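Local coordinates for protein putative aminopeptidase (Leishmania major, PDB 5NTH) that probably acts as a manganese-dependent M17 leucyl aminopeptidase, removing amino acids from the N-termini of peptides, at residues A[301-306]-A[359-364]. Numbering follows the deposited sequence.
Sequences VYDCGG and AENAIG. With MN (manganese (II) ion), chain D; BB2 (actinonin), chain E.
Asp303 and Asn361 pair as a parallel beta bridge, flanked by Asn361 N to Tyr302 O and Cys304 N to Asn361 O, each 3.0 Å, while Val301 N bonds to Ala359 O. Past a corner at Val301, 302-303 follows strand 291-300 beside the end of its parallel neighbour 349-361, where the catalytic-domain sheet meets the metal site. The paired side chains rise alongside each other from one face. With CG anti to the backbone N (chi1 -170° in Asp303), Asn361 ND2 donates to Asp303 OD1 at 3.1 Å, syn but somewhat out of the carboxylate plane; Gly305 N comes from well above the other face, closing an Asx turn. Glycine suits the positive phi of Gly305 and Gly306; at Gly305 a CB would also jam against Cys304 O. Asn361 ND2 also bonds to Thr387 O, using both amide hydrogens. Ile363 CG2 lies 3.4 Å from Cys304 SG. Glu360 and Tyr302 point the same way side by side; Glu360 OE1 salt-bridges Arg369 of a neighbouring subunit. Asp303 OD2 binds one of two manganese ions at 1.9 Å, as do actinonin O2 and O4; Asp303 and Glu390 serve both metal sites. Asn361, second-shell, probably steadies the carboxylate that carries the metal.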
ATOM      1  N   VAL A 301      27.658  -3.939   6.261  1.00 34.45           N
ATOM      2  CA  VAL A 301      28.069  -2.533   6.147  1.00 35.40           C
ATOM      3  C   VAL A 301      27.001  -1.662   5.500  1.00 36.15           C
ATOM      4  O   VAL A 301      26.875  -0.467   5.805  1.00 35.91           O
ATOM      5  CB  VAL A 301      29.407  -2.355   5.419  1.00 35.49           C
ATOM      6  CG1 VAL A 301      30.510  -2.995   6.252  1.00 35.96           C
ATOM      7  CG2 VAL A 301      29.359  -2.870   3.977  1.00 34.81           C
ATOM      8  N   TYR A 302      26.234  -2.279   4.606  1.00 35.73           N
ATOM      9  CA  TYR A 302      25.012  -1.687   4.150  1.00 33.90           C
ATOM     10  C   TYR A 302      24.018  -2.760   3.775  1.00 34.31           C
ATOM     11  O   TYR A 302      24.372  -3.724   3.087  1.00 33.83           O
ATOM     12  CB  TYR A 302      25.298  -0.795   2.967  1.00 32.45           C
ATOM     13  CG  TYR A 302      24.149   0.088   2.654  1.00 32.03           C
ATOM     14  CD1 TYR A 302      23.722   1.045   3.559  1.00 32.06           C
ATOM     15  CD2 TYR A 302      23.466  -0.039   1.467  1.00 32.02           C
ATOM     16  CE1 TYR A 302      22.645   1.874   3.273  1.00 32.69           C
ATOM     17  CE2 TYR A 302      22.399   0.782   1.170  1.00 31.84           C
ATOM     18  CZ  TYR A 302      21.981   1.724   2.077  1.00 32.18           C
ATOM     19  OH  TYR A 302      20.927   2.544   1.763  1.00 33.40           O
ATOM     20  N   ASP A 303      22.779  -2.592   4.238  1.00 34.74           N
ATOM     21  CA  ASP A 303      21.704  -3.532   3.926  1.00 35.14           C
ATOM     22  C   ASP A 303      20.689  -2.864   3.041  1.00 34.16           C
ATOM     23  O   ASP A 303      19.798  -2.171   3.526  1.00 35.12           O
ATOM     24  CB  ASP A 303      21.015  -4.071   5.195  1.00 35.70           C
ATOM     25  CG  ASP A 303      20.064  -5.210   4.887  1.00 36.21           C
ATOM     26  OD1 ASP A 303      20.143  -5.680   3.731  1.00 35.99           O
ATOM     27  OD2 ASP A 303      19.252  -5.665   5.762  1.00 41.66           O
ATOM     28  N   CYS A 304      20.788  -3.094   1.739  1.00 33.60           N
ATOM     29  CA  CYS A 304      19.796  -2.523   0.817  1.00 32.72           C
ATOM     30  C   CYS A 304      18.521  -3.379   0.760  1.00 31.27           C
ATOM     31  O   CYS A 304      17.492  -2.955   0.261  1.00 28.87           O
ATOM     32  CB  CYS A 304      20.419  -2.268  -0.567  1.00 32.69           C
ATOM     33  SG  CYS A 304      20.167  -3.532  -1.806  1.00 33.46           S
ATOM     34  N   GLY A 305      18.603  -4.582   1.306  1.00 30.69           N
ATOM     35  CA  GLY A 305      17.495  -5.512   1.282  1.00 31.61           C
ATOM     36  C   GLY A 305      17.693  -6.680   0.321  1.00 31.18           C
ATOM     37  O   GLY A 305      16.914  -7.635   0.329  1.00 30.40           O
ATOM     38  N   GLY A 306      18.753  -6.628  -0.481  1.00 30.74           N
ATOM     39  CA  GLY A 306      18.875  -7.505  -1.629  1.00 31.29           C
ATOM     40  C   GLY A 306      17.733  -7.268  -2.603  1.00 32.00           C
ATOM     41  O   GLY A 306      17.214  -6.147  -2.718  1.00 31.09           O
ATOM     42  N   ALA A 359      30.110  -8.005   5.107  1.00 29.60           N
ATOM     43  CA  ALA A 359      29.459  -8.084   3.797  1.00 30.86           C
ATOM     44  C   ALA A 359      28.542  -6.906   3.589  1.00 31.87           C
ATOM     45  O   ALA A 359      28.002  -6.390   4.561  1.00 30.98           O
ATOM     46  CB  ALA A 359      28.623  -9.346   3.698  1.00 31.73           C
ATOM     47  N   GLU A 360      28.361  -6.489   2.329  1.00 34.01           N
ATOM     48  CA  GLU A 360      27.222  -5.612   1.970  1.00 35.39           C
ATOM     49  C   GLU A 360      26.172  -6.485   1.334  1.00 33.99           C
ATOM     50  O   GLU A 360      26.498  -7.285   0.469  1.00 34.62           O
ATOM     51  CB  GLU A 360      27.568  -4.476   0.990  1.00 37.02           C
ATOM     52  CG  GLU A 360      26.311  -3.694   0.537  1.00 39.59           C
ATOM     53  CD  GLU A 360      26.546  -2.382  -0.219  1.00 41.69           C
ATOM     54  OE1 GLU A 360      27.634  -1.793  -0.070  1.00 42.84           O
ATOM     55  OE2 GLU A 360      25.624  -1.915  -0.954  1.00 41.92           O
ATOM     56  N   ASN A 361      24.926  -6.332   1.772  1.00 33.91           N
ATOM     57  CA  ASN A 361      23.772  -6.916   1.078  1.00 34.29           C
ATOM     58  C   ASN A 361      23.289  -5.982  -0.051  1.00 35.37           C
ATOM     59  O   ASN A 361      22.507  -5.037   0.166  1.00 35.03           O
ATOM     60  CB  ASN A 361      22.629  -7.210   2.052  1.00 34.16           C
ATOM     61  CG  ASN A 361      21.607  -8.173   1.467  1.00 33.93           C
ATOM     62  OD1 ASN A 361      21.881  -8.864   0.485  1.00 35.49           O
ATOM     63  ND2 ASN A 361      20.430  -8.226   2.064  1.00 32.84           N
ATOM     64  N   ALA A 362      23.789  -6.252  -1.250  1.00 36.59           N
ATOM     65  CA  ALA A 362      23.606  -5.377  -2.393  1.00 37.16           C
ATOM     66  C   ALA A 362      22.679  -6.065  -3.368  1.00 37.54           C
ATOM     67  O   ALA A 362      22.492  -7.279  -3.294  1.00 39.87           O
ATOM     68  CB  ALA A 362      24.941  -5.064  -3.042  1.00 37.42           C
ATOM     69  N   ILE A 363      22.096  -5.280  -4.268  1.00 37.87           N
ATOM     70  CA  ILE A 363      21.052  -5.767  -5.195  1.00 36.77           C
ATOM     71  C   ILE A 363      21.607  -5.692  -6.609  1.00 36.97           C
ATOM     72  O   ILE A 363      22.292  -4.732  -6.955  1.00 36.19           O
ATOM     73  CB  ILE A 363      19.722  -4.994  -5.049  1.00 35.93           C
ATOM     74  CG1 ILE A 363      18.677  -5.518  -6.052  1.00 36.71           C
ATOM     75  CG2 ILE A 363      19.939  -3.504  -5.230  1.00 35.97           C
ATOM     76  CD1 ILE A 363      17.328  -4.811  -6.019  1.00 36.40           C
ATOM     77  N   GLY A 364      21.322  -6.713  -7.416  1.00 37.85           N
ATOM     78  CA  GLY A 364      21.969  -6.857  -8.722  1.00 39.45           C
ATOM     79  C   GLY A 364      21.865  -8.242  -9.340  1.00 40.89           C
ATOM     80  O   GLY A 364      21.166  -9.102  -8.818  1.00 42.39           O
TER
HETATM   81 MN    MN D 603      18.104  -7.192   6.150  1.00 50.69          MN
HETATM   82  C5  BB2 E 604      15.253  -6.448   9.327  0.60 40.35           C
HETATM   83  C3  BB2 E 604      16.449  -6.629   8.441  0.60 40.41           C
HETATM   84  O4  BB2 E 604      16.392  -6.157   7.340  0.60 39.32           O
HETATM   85  N1  BB2 E 604      17.544  -7.241   8.868  0.60 41.21           N
HETATM   86  O2  BB2 E 604      18.660  -7.348   8.007  0.60 46.17           O
HETATM   87  C6  BB2 E 604      14.067  -7.202   8.738  0.60 41.71           C
HETATM   88  C12 BB2 E 604      12.820  -6.546   9.237  0.60 42.80           C
HETATM   89  O13 BB2 E 604      12.383  -6.900  10.298  0.60 42.87           O
HETATM   90  C7  BB2 E 604      14.153  -8.681   9.138  0.60 41.01           C
HETATM   91  C8  BB2 E 604      12.966  -9.524   8.684  0.60 40.76           C
HETATM   92  C9  BB2 E 604      12.927  -9.694   7.172  0.60 41.18           C
HETATM   93  C10 BB2 E 604      11.578  -9.288   6.604  0.60 42.64           C
HETATM   94  C11 BB2 E 604      10.514 -10.324   6.920  0.60 42.98           C
HETATM   95  N14 BB2 E 604      12.250  -5.588   8.518  0.60 45.40           N
HETATM   96  C15 BB2 E 604      11.056  -4.895   8.990  0.60 48.91           C
HETATM   97  C16 BB2 E 604      11.086  -3.391   8.630  0.60 49.63           C
HETATM   98  C18 BB2 E 604       9.715  -2.768   8.321  0.60 49.71           C
HETATM   99  C17 BB2 E 604      11.787  -2.588   9.743  0.60 47.74           C
HETATM  100  C19 BB2 E 604       9.835  -5.673   8.560  0.60 51.80           C
HETATM  101  O20 BB2 E 604       9.319  -6.359   9.419  0.60 48.62           O
HETATM  102  N21 BB2 E 604       9.330  -5.625   7.307  0.60 60.03           N
HETATM  103  C22 BB2 E 604       7.905  -5.890   7.067  0.60 64.16           C
HETATM  104  C23 BB2 E 604       9.978  -5.324   6.021  0.60 60.72           C
HETATM  105  C24 BB2 E 604       8.871  -4.933   5.042  0.60 61.25           C
HETATM  106  C25 BB2 E 604       7.554  -5.171   5.754  0.60 62.53           C
HETATM  107  C26 BB2 E 604       7.746  -7.412   6.924  0.60 65.30           C
HETATM  108  O27 BB2 E 604       8.001  -8.095   8.160  0.60 64.64           O